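Local coordinates for uncharacterized protein (Bacteroides ovatus CL02T12C04, PDB 6PTM) that probably acts as an exo-carrageenase of glycoside hydrolase family 42, cleaving sugar units from the ends of carrageenan chains, at residues A[443-448]-A[724-729]; A[192-197]-A[217-222]; A[48-53]-A[127-132]; A[403-408]-A[572-577]; A[242-247]-A[258-263]. One frame throughout, in Å; residues are numbered along the deposited sequence.

Interaction 1 (A[443-448]-A[724-729]); sequences YAFDWV and VNIGKS
At the edge of the Tyr-443 ring sits the carbonyl O of Ile-726, while one face of that ring carries the indole NE1 of Trp-447, 3.3 Å above the plane and over its centre. The Trp-447 ring has Tyr-443 CE1 on one face and Val-448 CG2 on the opposite one, with the carbonyl O of Phe-445 at its edge. The CG2 methyl of Ile-726 packs among Trp-447 CB (3.5 Å), Tyr-443 CD1 and the Phe-445 ring. Ile-726 directs CG2 there by setting it anti to its own backbone N, with CG1 at chi1 -51°. The backbones meet in a single beta bridge, Tyr-443 with Gly-727, where the loop ahead of helix 448-460 meets the turn that follows strand 718-725 of the C-terminal antiparallel sheet. Its nearly straight bond runs from Ala-444 N to Ile-726 O (2.8 Å, 170° at the hydrogen), and Tyr-443 CA adds a CA-H...O contact to the same oxygen. The turn is an Asx turn: Asn-725 OD1 accepts from Gly-727 N (2.9 Å), the donor standing above the side-chain carbonyl plane. Tyr-443 OH bonds to Glu-588, and Leu-495 of helix 486-498 touches both Phe-445 and Ile-726.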
# COMPACT_ATOMS: atom_id res chain seq x y z
N TYR A 443 1.75 6.93 -18.20
CA TYR A 443 2.08 5.74 -17.38
C TYR A 443 1.22 4.55 -17.80
O TYR A 443 0.09 4.75 -18.27
CB TYR A 443 1.98 6.07 -15.89
CG TYR A 443 2.86 7.22 -15.45
CD1 TYR A 443 4.21 7.02 -15.20
CD2 TYR A 443 2.37 8.50 -15.29
CE1 TYR A 443 5.04 8.04 -14.79
CE2 TYR A 443 3.18 9.55 -14.89
CZ TYR A 443 4.52 9.32 -14.63
OH TYR A 443 5.38 10.31 -14.26
N ALA A 444 1.72 3.35 -17.51
CA ALA A 444 1.01 2.08 -17.79
C ALA A 444 -0.11 1.82 -16.80
O ALA A 444 -0.92 0.90 -17.07
CB ALA A 444 1.99 0.94 -17.76
N PHE A 445 -0.06 2.40 -15.61
CA PHE A 445 -0.99 2.06 -14.51
C PHE A 445 -0.96 3.21 -13.50
O PHE A 445 -0.09 4.09 -13.56
CB PHE A 445 -0.66 0.70 -13.84
CG PHE A 445 0.76 0.56 -13.34
CD1 PHE A 445 1.13 1.05 -12.10
CD2 PHE A 445 1.71 -0.09 -14.10
CE1 PHE A 445 2.44 0.94 -11.66
CE2 PHE A 445 3.02 -0.19 -13.66
CZ PHE A 445 3.39 0.35 -12.45
N ASP A 446 -1.87 3.15 -12.54
CA ASP A 446 -1.93 4.17 -11.48
C ASP A 446 -0.81 3.83 -10.49
O ASP A 446 -1.05 2.99 -9.61
CB ASP A 446 -3.33 4.24 -10.86
CG ASP A 446 -3.39 5.26 -9.73
OD1 ASP A 446 -2.38 5.97 -9.54
OD2 ASP A 446 -4.41 5.31 -9.04
N TRP A 447 0.36 4.46 -10.63
CA TRP A 447 1.60 4.22 -9.86
C TRP A 447 1.61 5.00 -8.53
O TRP A 447 2.60 4.85 -7.79
CB TRP A 447 2.85 4.61 -10.68
CG TRP A 447 2.89 6.06 -11.05
CD1 TRP A 447 1.98 6.72 -11.85
CD2 TRP A 447 3.81 7.07 -10.59
NE1 TRP A 447 2.30 8.05 -11.95
CE2 TRP A 447 3.42 8.30 -11.20
CE3 TRP A 447 4.93 7.07 -9.76
CZ2 TRP A 447 4.08 9.49 -10.96
CZ3 TRP A 447 5.61 8.25 -9.56
CH2 TRP A 447 5.19 9.44 -10.13
N VAL A 448 0.64 5.86 -8.25
CA VAL A 448 0.79 6.95 -7.24
C VAL A 448 0.74 6.35 -5.82
O VAL A 448 1.56 6.77 -4.98
CB VAL A 448 -0.23 8.09 -7.43
CG1 VAL A 448 -0.13 9.11 -6.32
CG2 VAL A 448 -0.02 8.83 -8.74
N VAL A 724 12.31 -0.24 -13.24
CA VAL A 724 10.93 -0.64 -13.61
C VAL A 724 10.40 0.42 -14.57
O VAL A 724 10.41 1.59 -14.22
CB VAL A 724 10.03 -0.77 -12.38
CG1 VAL A 724 8.67 -1.30 -12.76
CG2 VAL A 724 10.69 -1.61 -11.31
N ASN A 725 9.91 -0.00 -15.73
CA ASN A 725 9.25 0.91 -16.68
C ASN A 725 7.79 1.07 -16.26
O ASN A 725 6.99 0.16 -16.51
CB ASN A 725 9.40 0.45 -18.12
CG ASN A 725 8.89 1.47 -19.10
OD1 ASN A 725 8.59 2.61 -18.73
ND2 ASN A 725 8.80 1.09 -20.37
N ILE A 726 7.49 2.21 -15.64
CA ILE A 726 6.12 2.61 -15.18
C ILE A 726 5.46 3.32 -16.36
O ILE A 726 4.25 3.53 -16.30
CB ILE A 726 6.20 3.53 -13.95
CG1 ILE A 726 7.07 2.96 -12.84
CG2 ILE A 726 4.80 3.81 -13.42
CD1 ILE A 726 7.38 3.97 -11.72
N GLY A 727 6.22 3.65 -17.40
CA GLY A 727 5.72 4.35 -18.60
C GLY A 727 4.83 3.48 -19.47
O GLY A 727 4.94 2.23 -19.47
N LYS A 728 4.00 4.10 -20.30
CA LYS A 728 2.99 3.37 -21.08
C LYS A 728 3.55 2.94 -22.44
O LYS A 728 2.78 2.36 -23.21
CB LYS A 728 1.79 4.26 -21.36
CG LYS A 728 2.15 5.43 -22.26
CD LYS A 728 1.14 6.53 -22.22
CE LYS A 728 0.01 6.33 -23.20
NZ LYS A 728 -0.36 7.65 -23.75
N SER A 729 4.80 3.24 -22.76
CA SER A 729 5.39 2.75 -24.04
C SER A 729 6.83 2.32 -23.79
O SER A 729 7.33 2.60 -22.71
CB SER A 729 5.26 3.78 -25.17
OG SER A 729 6.04 4.94 -24.90

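Interaction 2 (A[192-197]-A[217-222]); sequences DGFFMT and QEKEDG
Lys-219 is extended through chi3 (chi1 -173°) toward strand 192-197, and a final bend at chi4 (60°) turns its NZ between Asp-192 and Gly-193. Asp-192, its CG opposite the backbone N (chi1 -154°), comes from the other direction and presents OD1. The salt bridge from Lys-219 NZ to Asp-192 OD1 is 2.9 Å long and reaches the syn side. Gly-193 N bonds the same oxygen at 2.8 Å from the anti side; both donors lie on one face of the carboxylate. Lys-219 NZ also makes a weak bond to Gly-193 O (3.1 Å), its CD rests 4.0 Å from Phe-194 CD1, and Tyr-283 adds a cation-pi contact. All this lies in the beta-alpha-beta unit of strand 192-197, helix 210-218 and strand 225-230, where the chain leaves the helix at Lys-219 and turns back toward the sheet. One water donates to Asp-192 OD2 (2.6 Å) and Glu-220 O and accepts from Lys-219 NZ. Asp-192 OD2 also accepts from Ser-223 N, and a CB on Gly-222 would run into it. With an alanine here in place of Asp-192 both carboxylate oxygens go, which would probably leave the Lys-219 ammonium without its charged mate and Ser-223 N without this acceptor.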
# COMPACT_ATOMS: atom_id res chain seq x y z
N ASP A 192 -2.63 -17.35 8.01
CA ASP A 192 -3.63 -17.76 9.02
C ASP A 192 -4.33 -16.49 9.48
O ASP A 192 -4.04 -15.39 8.93
CB ASP A 192 -2.94 -18.49 10.18
CG ASP A 192 -3.80 -19.48 10.96
OD1 ASP A 192 -5.05 -19.34 10.96
OD2 ASP A 192 -3.18 -20.35 11.62
N GLY A 193 -5.15 -16.62 10.51
CA GLY A 193 -5.77 -15.47 11.18
C GLY A 193 -7.09 -15.82 11.81
O GLY A 193 -7.43 -17.01 11.92
N PHE A 194 -7.76 -14.79 12.29
CA PHE A 194 -9.00 -14.92 13.08
C PHE A 194 -9.86 -13.69 12.82
O PHE A 194 -9.31 -12.58 12.73
CB PHE A 194 -8.69 -15.14 14.56
CG PHE A 194 -9.93 -15.49 15.32
CD1 PHE A 194 -10.48 -16.76 15.25
CD2 PHE A 194 -10.61 -14.53 16.06
CE1 PHE A 194 -11.67 -17.07 15.90
CE2 PHE A 194 -11.79 -14.84 16.73
CZ PHE A 194 -12.31 -16.11 16.66
N PHE A 195 -11.15 -13.89 12.59
CA PHE A 195 -12.14 -12.82 12.31
C PHE A 195 -13.02 -12.67 13.54
O PHE A 195 -13.50 -13.67 14.05
CB PHE A 195 -13.01 -13.20 11.11
CG PHE A 195 -14.15 -12.24 10.87
CD1 PHE A 195 -15.41 -12.48 11.40
CD2 PHE A 195 -13.96 -11.10 10.11
CE1 PHE A 195 -16.45 -11.60 11.16
CE2 PHE A 195 -15.00 -10.23 9.86
CZ PHE A 195 -16.24 -10.47 10.40
N MET A 196 -13.26 -11.45 14.00
CA MET A 196 -14.31 -11.22 15.02
C MET A 196 -15.00 -9.88 14.76
O MET A 196 -14.51 -9.10 13.94
CB MET A 196 -13.72 -11.25 16.43
CG MET A 196 -12.63 -10.27 16.65
SD MET A 196 -12.01 -10.62 18.31
CE MET A 196 -10.81 -9.29 18.40
N THR A 197 -16.12 -9.68 15.45
CA THR A 197 -17.04 -8.55 15.27
C THR A 197 -17.62 -8.17 16.63
O THR A 197 -17.81 -9.09 17.50
CB THR A 197 -18.12 -8.91 14.23
OG1 THR A 197 -18.96 -7.77 14.16
CG2 THR A 197 -18.93 -10.14 14.57
N GLN A 217 -10.67 -21.61 21.59
CA GLN A 217 -10.11 -22.64 22.52
C GLN A 217 -9.43 -23.73 21.70
O GLN A 217 -8.45 -24.26 22.20
CB GLN A 217 -11.21 -23.27 23.39
CG GLN A 217 -11.67 -22.36 24.51
CD GLN A 217 -12.76 -22.97 25.34
OE1 GLN A 217 -13.49 -23.85 24.90
NE2 GLN A 217 -12.87 -22.51 26.57
N GLU A 218 -9.99 -24.06 20.54
CA GLU A 218 -9.54 -25.19 19.68
C GLU A 218 -8.44 -24.73 18.71
O GLU A 218 -7.70 -25.57 18.23
CB GLU A 218 -10.69 -25.72 18.83
CG GLU A 218 -11.68 -26.55 19.61
CD GLU A 218 -12.42 -27.50 18.70
OE1 GLU A 218 -13.40 -27.06 18.05
OE2 GLU A 218 -11.98 -28.66 18.61
N LYS A 219 -8.36 -23.45 18.40
CA LYS A 219 -7.51 -22.99 17.28
C LYS A 219 -6.03 -23.23 17.61
O LYS A 219 -5.53 -22.77 18.62
CB LYS A 219 -7.85 -21.53 16.97
CG LYS A 219 -7.17 -20.97 15.74
CD LYS A 219 -7.63 -19.57 15.42
CE LYS A 219 -6.82 -19.00 14.29
NZ LYS A 219 -6.97 -19.84 13.10
N GLU A 220 -5.33 -23.90 16.71
CA GLU A 220 -3.89 -24.16 16.86
C GLU A 220 -3.11 -22.86 16.72
O GLU A 220 -3.60 -21.96 16.02
CB GLU A 220 -3.41 -25.10 15.75
CG GLU A 220 -3.98 -26.51 15.83
CD GLU A 220 -3.57 -27.32 14.60
OE1 GLU A 220 -2.70 -26.82 13.81
OE2 GLU A 220 -4.12 -28.43 14.42
N ASP A 221 -1.90 -22.84 17.25
CA ASP A 221 -0.91 -21.75 17.11
C ASP A 221 -0.80 -21.31 15.65
O ASP A 221 -0.83 -20.09 15.42
CB ASP A 221 0.45 -22.17 17.62
CG ASP A 221 0.92 -21.22 18.68
OD1 ASP A 221 1.70 -20.29 18.33
OD2 ASP A 221 0.42 -21.38 19.83
N GLY A 222 -0.56 -22.27 14.75
CA GLY A 222 -0.86 -22.20 13.30
C GLY A 222 0.25 -21.52 12.52
O GLY A 222 1.40 -21.60 12.94
O HOH W 1 -4.51 -21.64 13.50

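Interaction 3 (A[48-53]-A[127-132]); sequences SGKINE and MMNSSI
Lys-50, Ile-132 and Met-128 carry most of the surface that helices 44-63 and 109-139 bury here. Lys-50 works with both ends of its side chain. Its CB packs 3.5 Å from Met-128 CB, close to where the two backbones come nearest; beyond that, the bend at chi2 (-65°) swings the chain over to Asn-129. There NZ donates to Asn-129 OD1 at 2.9 Å, in the carbonyl plane and on a lone pair, while CE lies 3.4 Å from the same oxygen. The amide of Asn-129 thus receives the charged end of a lysine whose base is packed against methionine.

Met-128 starts toward the opposing helix, but bends at chi2 and chi3 lead its end away. Its SD settles 3.9 Å from Ile-51 CA and 4.0 Å from Ile-51 CG1, the two side chains running at a slant to each other. Ile-132, one turn further along its helix, reaches across with CD1. This methyl lies 3.8 Å from Lys-50 O and 3.7 Å from Glu-53 CD, the isoleucine and the extended glutamate crossing at about a right angle. The apolar contacts are bordered on one side by Lys-50, Asn-129 and Glu-53.

The two short segments run nearly parallel, their axes 9.3 Å apart at an angle of 24°, in an N-terminal region built of helices. Helix 69-90 packs against both, through Leu-75 and Met-82 on Ile-51 and Ala-74 on Ser-131, and Met-127 reaches Pro-534, Arg-535 and Asn-538 of helix 534-549.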
# COMPACT_ATOMS: atom_id res chain seq x y z
N SER A 48 -3.75 -30.84 -20.56
CA SER A 48 -3.41 -32.02 -19.72
C SER A 48 -2.06 -32.59 -20.17
O SER A 48 -1.32 -32.97 -19.30
CB SER A 48 -4.42 -33.13 -19.76
OG SER A 48 -5.70 -32.59 -19.55
N GLY A 49 -1.82 -32.69 -21.47
CA GLY A 49 -0.53 -33.11 -22.06
C GLY A 49 0.65 -32.29 -21.56
O GLY A 49 1.61 -32.89 -21.07
N LYS A 50 0.61 -30.96 -21.68
CA LYS A 50 1.69 -30.05 -21.20
C LYS A 50 1.90 -30.16 -19.70
O LYS A 50 3.07 -30.13 -19.24
CB LYS A 50 1.35 -28.61 -21.58
CG LYS A 50 1.29 -28.35 -23.07
CD LYS A 50 2.63 -28.53 -23.71
CE LYS A 50 2.54 -28.25 -25.19
NZ LYS A 50 3.87 -27.93 -25.74
N ILE A 51 0.81 -30.31 -18.94
CA ILE A 51 0.88 -30.46 -17.47
C ILE A 51 1.66 -31.74 -17.15
O ILE A 51 2.59 -31.69 -16.28
CB ILE A 51 -0.53 -30.48 -16.88
CG1 ILE A 51 -1.19 -29.11 -17.00
CG2 ILE A 51 -0.50 -30.99 -15.45
CD1 ILE A 51 -2.63 -29.07 -16.49
N ASN A 52 1.30 -32.86 -17.78
CA ASN A 52 2.01 -34.14 -17.55
C ASN A 52 3.48 -33.97 -17.93
O ASN A 52 4.33 -34.53 -17.26
CB ASN A 52 1.37 -35.30 -18.32
CG ASN A 52 -0.05 -35.62 -17.87
OD1 ASN A 52 -0.46 -35.31 -16.75
ND2 ASN A 52 -0.82 -36.25 -18.74
N GLU A 53 3.78 -33.21 -18.98
CA GLU A 53 5.17 -33.03 -19.47
C GLU A 53 5.95 -32.27 -18.39
O GLU A 53 7.02 -32.77 -17.96
CB GLU A 53 5.13 -32.33 -20.83
CG GLU A 53 6.43 -32.42 -21.62
CD GLU A 53 6.50 -31.51 -22.83
OE1 GLU A 53 5.46 -31.25 -23.42
OE2 GLU A 53 7.61 -31.06 -23.18
N MET A 127 1.66 -21.15 -19.90
CA MET A 127 2.38 -21.22 -18.61
C MET A 127 3.22 -22.51 -18.56
O MET A 127 4.37 -22.47 -18.07
CB MET A 127 1.37 -21.18 -17.47
CG MET A 127 1.98 -21.33 -16.11
SD MET A 127 0.87 -20.79 -14.77
CE MET A 127 -0.42 -22.03 -14.91
N MET A 128 2.68 -23.63 -19.02
CA MET A 128 3.46 -24.89 -19.10
C MET A 128 4.59 -24.73 -20.13
O MET A 128 5.69 -25.13 -19.80
CB MET A 128 2.57 -26.08 -19.45
CG MET A 128 1.47 -26.37 -18.41
SD MET A 128 2.04 -26.78 -16.77
CE MET A 128 2.03 -25.16 -16.00
N ASN A 129 4.34 -24.13 -21.29
CA ASN A 129 5.41 -23.93 -22.31
C ASN A 129 6.53 -23.07 -21.69
O ASN A 129 7.69 -23.44 -21.85
CB ASN A 129 4.91 -23.30 -23.61
CG ASN A 129 4.12 -24.25 -24.49
OD1 ASN A 129 4.24 -25.46 -24.35
ND2 ASN A 129 3.27 -23.73 -25.36
N SER A 130 6.22 -21.97 -20.99
CA SER A 130 7.24 -21.11 -20.32
C SER A 130 8.01 -21.92 -19.27
O SER A 130 9.26 -21.78 -19.18
CB SER A 130 6.61 -19.85 -19.73
OG SER A 130 6.05 -19.04 -20.76
N SER A 131 7.31 -22.66 -18.43
CA SER A 131 7.90 -23.46 -17.33
C SER A 131 8.83 -24.51 -17.93
O SER A 131 9.97 -24.56 -17.49
CB SER A 131 6.86 -24.09 -16.46
OG SER A 131 6.01 -23.08 -15.91
N ILE A 132 8.35 -25.28 -18.92
CA ILE A 132 9.18 -26.34 -19.58
C ILE A 132 10.43 -25.70 -20.20
O ILE A 132 11.53 -26.20 -19.92
CB ILE A 132 8.34 -27.15 -20.58
CG1 ILE A 132 7.24 -27.95 -19.87
CG2 ILE A 132 9.25 -28.04 -21.42
CD1 ILE A 132 6.15 -28.44 -20.78

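Interaction 4 (A[403-408]-A[572-577]); sequences NKRDSG and SSINKA
Two waters bind the carbonyl O of Asn-403, each at 2.9 Å, and link it to helix 570-575 and the residues just past its end. Water 2 also lies 2.7 Å from Ser-573 O, and water 3 lies 2.8 Å from Lys-576 O, each bridging two carbonyls. Asn-403 also touches directly, its CB 3.1 Å from Ala-577 O, while its ND2 donates to Asn-581 OD1. Beside this bridge Arg-405 leans on the helix. Its CB meets Ile-574 CG1 at 4.0 Å, and Ser-573 CB lies over one face of the guanidinium, 3.7 Å from Arg-405 NE. The contact joins the loop between helices 398-401 and 411-417, in the beta-galactosidase family region, to the start of the part of the chain that forms the five-stranded parallel sheet. A bend at chi2 (-59°) folds the arginine back, and NH1 donates to Lys-404 O at 3.0 Å. That oxygen is in the guanidinium plane, although NH1 stands well above the plane of the carbonyl. NH1 also bonds Asp-402 O, and NH2 bonds Trp-400 O and Tyr-568 OH, fixing the rotation of the flat group; the Tyr-568 hydroxyl is bonded to Ser-573 OG as well.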
# COMPACT_ATOMS: atom_id res chain seq x y z
N ASN A 403 -6.81 14.40 -3.01
CA ASN A 403 -6.90 15.77 -2.46
C ASN A 403 -7.77 15.87 -1.20
O ASN A 403 -7.58 16.85 -0.46
CB ASN A 403 -7.39 16.74 -3.53
CG ASN A 403 -6.37 16.92 -4.64
OD1 ASN A 403 -5.20 17.16 -4.37
ND2 ASN A 403 -6.77 16.72 -5.88
N LYS A 404 -8.68 14.92 -0.97
CA LYS A 404 -9.70 15.02 0.10
C LYS A 404 -9.07 14.78 1.48
O LYS A 404 -8.24 13.84 1.62
CB LYS A 404 -10.87 14.08 -0.22
CG LYS A 404 -11.56 14.38 -1.57
CD LYS A 404 -12.78 13.51 -1.85
N ARG A 405 -9.49 15.57 2.47
CA ARG A 405 -9.01 15.47 3.88
C ARG A 405 -10.19 15.52 4.85
O ARG A 405 -9.93 15.84 6.01
CB ARG A 405 -7.97 16.57 4.13
CG ARG A 405 -6.62 16.31 3.48
CD ARG A 405 -5.98 15.00 3.95
NE ARG A 405 -4.63 14.86 3.42
CZ ARG A 405 -4.32 14.49 2.19
NH1 ARG A 405 -5.27 14.14 1.32
NH2 ARG A 405 -3.05 14.46 1.83
N ASP A 406 -11.41 15.13 4.45
CA ASP A 406 -12.58 15.11 5.35
C ASP A 406 -12.80 13.72 5.96
O ASP A 406 -13.74 13.58 6.74
CB ASP A 406 -13.83 15.60 4.63
CG ASP A 406 -14.23 14.71 3.47
OD1 ASP A 406 -13.39 14.55 2.55
OD2 ASP A 406 -15.32 14.13 3.57
N SER A 407 -11.98 12.72 5.63
CA SER A 407 -12.21 11.31 6.03
C SER A 407 -11.87 11.09 7.52
O SER A 407 -12.23 10.03 8.02
CB SER A 407 -11.37 10.36 5.21
OG SER A 407 -9.99 10.63 5.43
N GLY A 408 -11.09 11.98 8.14
CA GLY A 408 -10.57 11.79 9.51
C GLY A 408 -9.35 10.87 9.51
O GLY A 408 -8.88 10.46 10.60
N SER A 572 -1.79 22.86 4.71
CA SER A 572 -2.08 23.08 3.27
C SER A 572 -3.06 22.06 2.72
O SER A 572 -3.89 22.48 1.91
CB SER A 572 -0.82 23.13 2.42
OG SER A 572 -0.10 24.34 2.62
N SER A 573 -3.00 20.76 3.09
CA SER A 573 -3.89 19.73 2.47
C SER A 573 -5.34 19.96 2.88
O SER A 573 -6.24 19.73 2.05
CB SER A 573 -3.43 18.32 2.76
OG SER A 573 -3.32 18.09 4.15
N ILE A 574 -5.59 20.36 4.14
CA ILE A 574 -6.98 20.59 4.61
C ILE A 574 -7.56 21.85 3.94
O ILE A 574 -8.72 21.79 3.55
CB ILE A 574 -7.04 20.61 6.14
CG1 ILE A 574 -6.69 19.24 6.75
CG2 ILE A 574 -8.43 21.09 6.58
CD1 ILE A 574 -6.58 19.24 8.29
N ASN A 575 -6.79 22.93 3.81
CA ASN A 575 -7.30 24.25 3.34
C ASN A 575 -7.37 24.30 1.80
O ASN A 575 -8.21 25.03 1.29
CB ASN A 575 -6.46 25.42 3.84
CG ASN A 575 -6.73 25.78 5.28
OD1 ASN A 575 -7.84 26.20 5.57
ND2 ASN A 575 -5.73 25.64 6.16
N LYS A 576 -6.57 23.53 1.07
CA LYS A 576 -6.53 23.63 -0.41
C LYS A 576 -7.35 22.51 -1.06
O LYS A 576 -7.44 21.41 -0.52
CB LYS A 576 -5.10 23.61 -0.94
CG LYS A 576 -4.24 24.82 -0.66
CD LYS A 576 -2.80 24.61 -1.05
CE LYS A 576 -2.63 24.10 -2.48
NZ LYS A 576 -1.21 23.92 -2.85
N ALA A 577 -7.99 22.84 -2.18
CA ALA A 577 -8.83 21.91 -2.95
C ALA A 577 -7.92 20.84 -3.55
O ALA A 577 -8.35 19.70 -3.63
CB ALA A 577 -9.59 22.66 -4.03
O HOH W 2 -8.67 18.79 1.39
O HOH W 3 -5.91 19.17 -0.99

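Interaction 5 (A[242-247]-A[258-263]); sequences DPTVKD and INHPLA
His-260 is the N-cap of helix 261-278, and its imidazole joins that helix start to the Asx turn and 3-10 segment that follow helix 236-241. Hydrogen bonds hold the ring edge at both nitrogens. On one side His-260 NE2 donates to Asp-242 OD2 at 3.0 Å, a His-carboxylate bond bent to 136° at the hydrogen. The acceptor lies in the imidazole plane, but the ring meets OD2 from above the carboxylate, the two planes being 75° apart. A weak bond of 3.1 Å links the same NE2 to Thr-244 OG1, also at the ring edge. The other carboxylate oxygen, Asp-242 OD1, takes two bonds from one face: Thr-244 OG1 at 2.7 Å and Thr-244 N at 3.1 Å, the latter closing the Asx turn. Thus Thr-244 positions the aspartate that in turn receives the histidine.

Apolar contacts cover one face of the ring. Val-245 makes a CH-pi contact, its CG2 lying over the face, 3.8 Å from His-260 CG; it gets there with CG2 opposite the backbone N. The same methyl reaches on to Leu-262 CB at 4.2 Å and to Ala-263 CB. Separately, the ring of Tyr-311 of helix 310-324 also meets the imidazole. Replacing His-260 with a leucine would remove both ring nitrogens and is likely to leave Asp-242 OD2 without this donor and the first turn of the helix without its side-chain cap. That cap is a bond from Leu-262 N to His-260 ND1, 3.0 Å long, 164° at the hydrogen and in the plane of the imidazole.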
# COMPACT_ATOMS: atom_id res chain seq x y z
N ASP A 242 -29.72 1.77 23.38
CA ASP A 242 -29.51 3.22 23.14
C ASP A 242 -29.30 3.44 21.66
O ASP A 242 -28.16 3.40 21.17
CB ASP A 242 -28.35 3.79 23.96
CG ASP A 242 -28.26 5.31 23.84
OD1 ASP A 242 -28.98 5.84 23.03
OD2 ASP A 242 -27.47 5.92 24.52
N PRO A 243 -30.39 3.69 20.90
CA PRO A 243 -30.31 3.85 19.46
C PRO A 243 -29.34 4.96 19.04
O PRO A 243 -28.93 4.92 17.90
CB PRO A 243 -31.76 4.18 19.04
CG PRO A 243 -32.62 3.60 20.15
CD PRO A 243 -31.78 3.71 21.40
N THR A 244 -28.94 5.86 19.93
CA THR A 244 -28.04 6.97 19.52
C THR A 244 -26.68 6.36 19.17
O THR A 244 -25.88 7.01 18.49
CB THR A 244 -27.98 8.10 20.55
OG1 THR A 244 -27.37 7.63 21.75
CG2 THR A 244 -29.35 8.72 20.79
N VAL A 245 -26.44 5.14 19.61
CA VAL A 245 -25.15 4.44 19.36
C VAL A 245 -24.91 4.29 17.85
O VAL A 245 -23.74 4.13 17.47
CB VAL A 245 -25.09 3.13 20.16
CG1 VAL A 245 -25.89 2.00 19.49
CG2 VAL A 245 -23.65 2.75 20.42
N LYS A 246 -25.95 4.41 17.01
CA LYS A 246 -25.88 4.25 15.53
C LYS A 246 -25.57 5.59 14.86
O LYS A 246 -25.21 5.57 13.67
CB LYS A 246 -27.19 3.69 14.96
CG LYS A 246 -27.56 2.33 15.50
CD LYS A 246 -26.61 1.22 15.04
CE LYS A 246 -26.58 1.00 13.54
NZ LYS A 246 -25.61 -0.07 13.21
N ASP A 247 -25.61 6.70 15.59
CA ASP A 247 -25.44 8.04 14.95
C ASP A 247 -23.96 8.26 14.61
O ASP A 247 -23.11 7.58 15.23
CB ASP A 247 -25.96 9.18 15.84
CG ASP A 247 -27.44 9.08 16.19
OD1 ASP A 247 -28.19 8.48 15.43
OD2 ASP A 247 -27.81 9.61 17.23
N ILE A 258 -18.08 6.05 17.11
CA ILE A 258 -16.78 5.81 17.83
C ILE A 258 -16.69 6.67 19.10
O ILE A 258 -15.84 6.38 19.95
CB ILE A 258 -15.57 6.02 16.91
CG1 ILE A 258 -15.51 7.42 16.30
CG2 ILE A 258 -15.52 4.94 15.87
CD1 ILE A 258 -14.24 7.71 15.52
N ASN A 259 -17.51 7.72 19.25
CA ASN A 259 -17.44 8.58 20.46
C ASN A 259 -18.56 8.22 21.47
O ASN A 259 -18.70 8.96 22.44
CB ASN A 259 -17.45 10.06 20.06
CG ASN A 259 -16.21 10.41 19.28
OD1 ASN A 259 -16.29 10.77 18.11
ND2 ASN A 259 -15.06 10.31 19.93
N HIS A 260 -19.33 7.15 21.25
CA HIS A 260 -20.45 6.76 22.16
C HIS A 260 -19.92 5.82 23.24
O HIS A 260 -19.22 4.86 22.92
CB HIS A 260 -21.58 6.12 21.38
CG HIS A 260 -22.85 6.03 22.17
ND1 HIS A 260 -22.95 5.24 23.29
CD2 HIS A 260 -24.04 6.64 22.00
CE1 HIS A 260 -24.16 5.38 23.80
NE2 HIS A 260 -24.87 6.22 23.02
N PRO A 261 -20.22 6.04 24.55
CA PRO A 261 -19.71 5.16 25.61
C PRO A 261 -20.11 3.70 25.45
O PRO A 261 -19.34 2.89 25.88
CB PRO A 261 -20.34 5.70 26.91
CG PRO A 261 -20.53 7.16 26.60
CD PRO A 261 -20.89 7.22 25.12
N LEU A 262 -21.26 3.40 24.86
CA LEU A 262 -21.71 2.00 24.75
C LEU A 262 -20.87 1.33 23.65
O LEU A 262 -20.61 0.11 23.73
CB LEU A 262 -23.21 1.97 24.48
CG LEU A 262 -23.81 0.58 24.39
CD1 LEU A 262 -23.71 -0.11 25.73
CD2 LEU A 262 -25.24 0.66 23.92
N ALA A 263 -20.38 2.11 22.68
CA ALA A 263 -19.48 1.59 21.64
C ALA A 263 -18.17 1.17 22.29
O ALA A 263 -17.67 0.07 22.00
CB ALA A 263 -19.29 2.62 20.55

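From the N terminus, interaction 3 comes first, pairing helices 44-63 and 109-139 across 73 intervening residues. Interaction 2 then closes the short return from strand 192-197 through helix 210-218, and interaction 5 closes a loop of ten residues ahead of helix 261-278; their centres are about 28 Å apart. These three follow in series. Interactions 4 and 1 cross: 403-408, 443-448, 572-577 and 724-729 alternate along the chain. Together they tie the beta-galactosidase family region to two later parts, the region of the five-stranded parallel sheet and the C-terminal antiparallel sheet; the nearest atoms of interactions 1 and 4 are about 9 Å apart. Interactions 3 and 5 are the most distant pair, about 58 Å between centres.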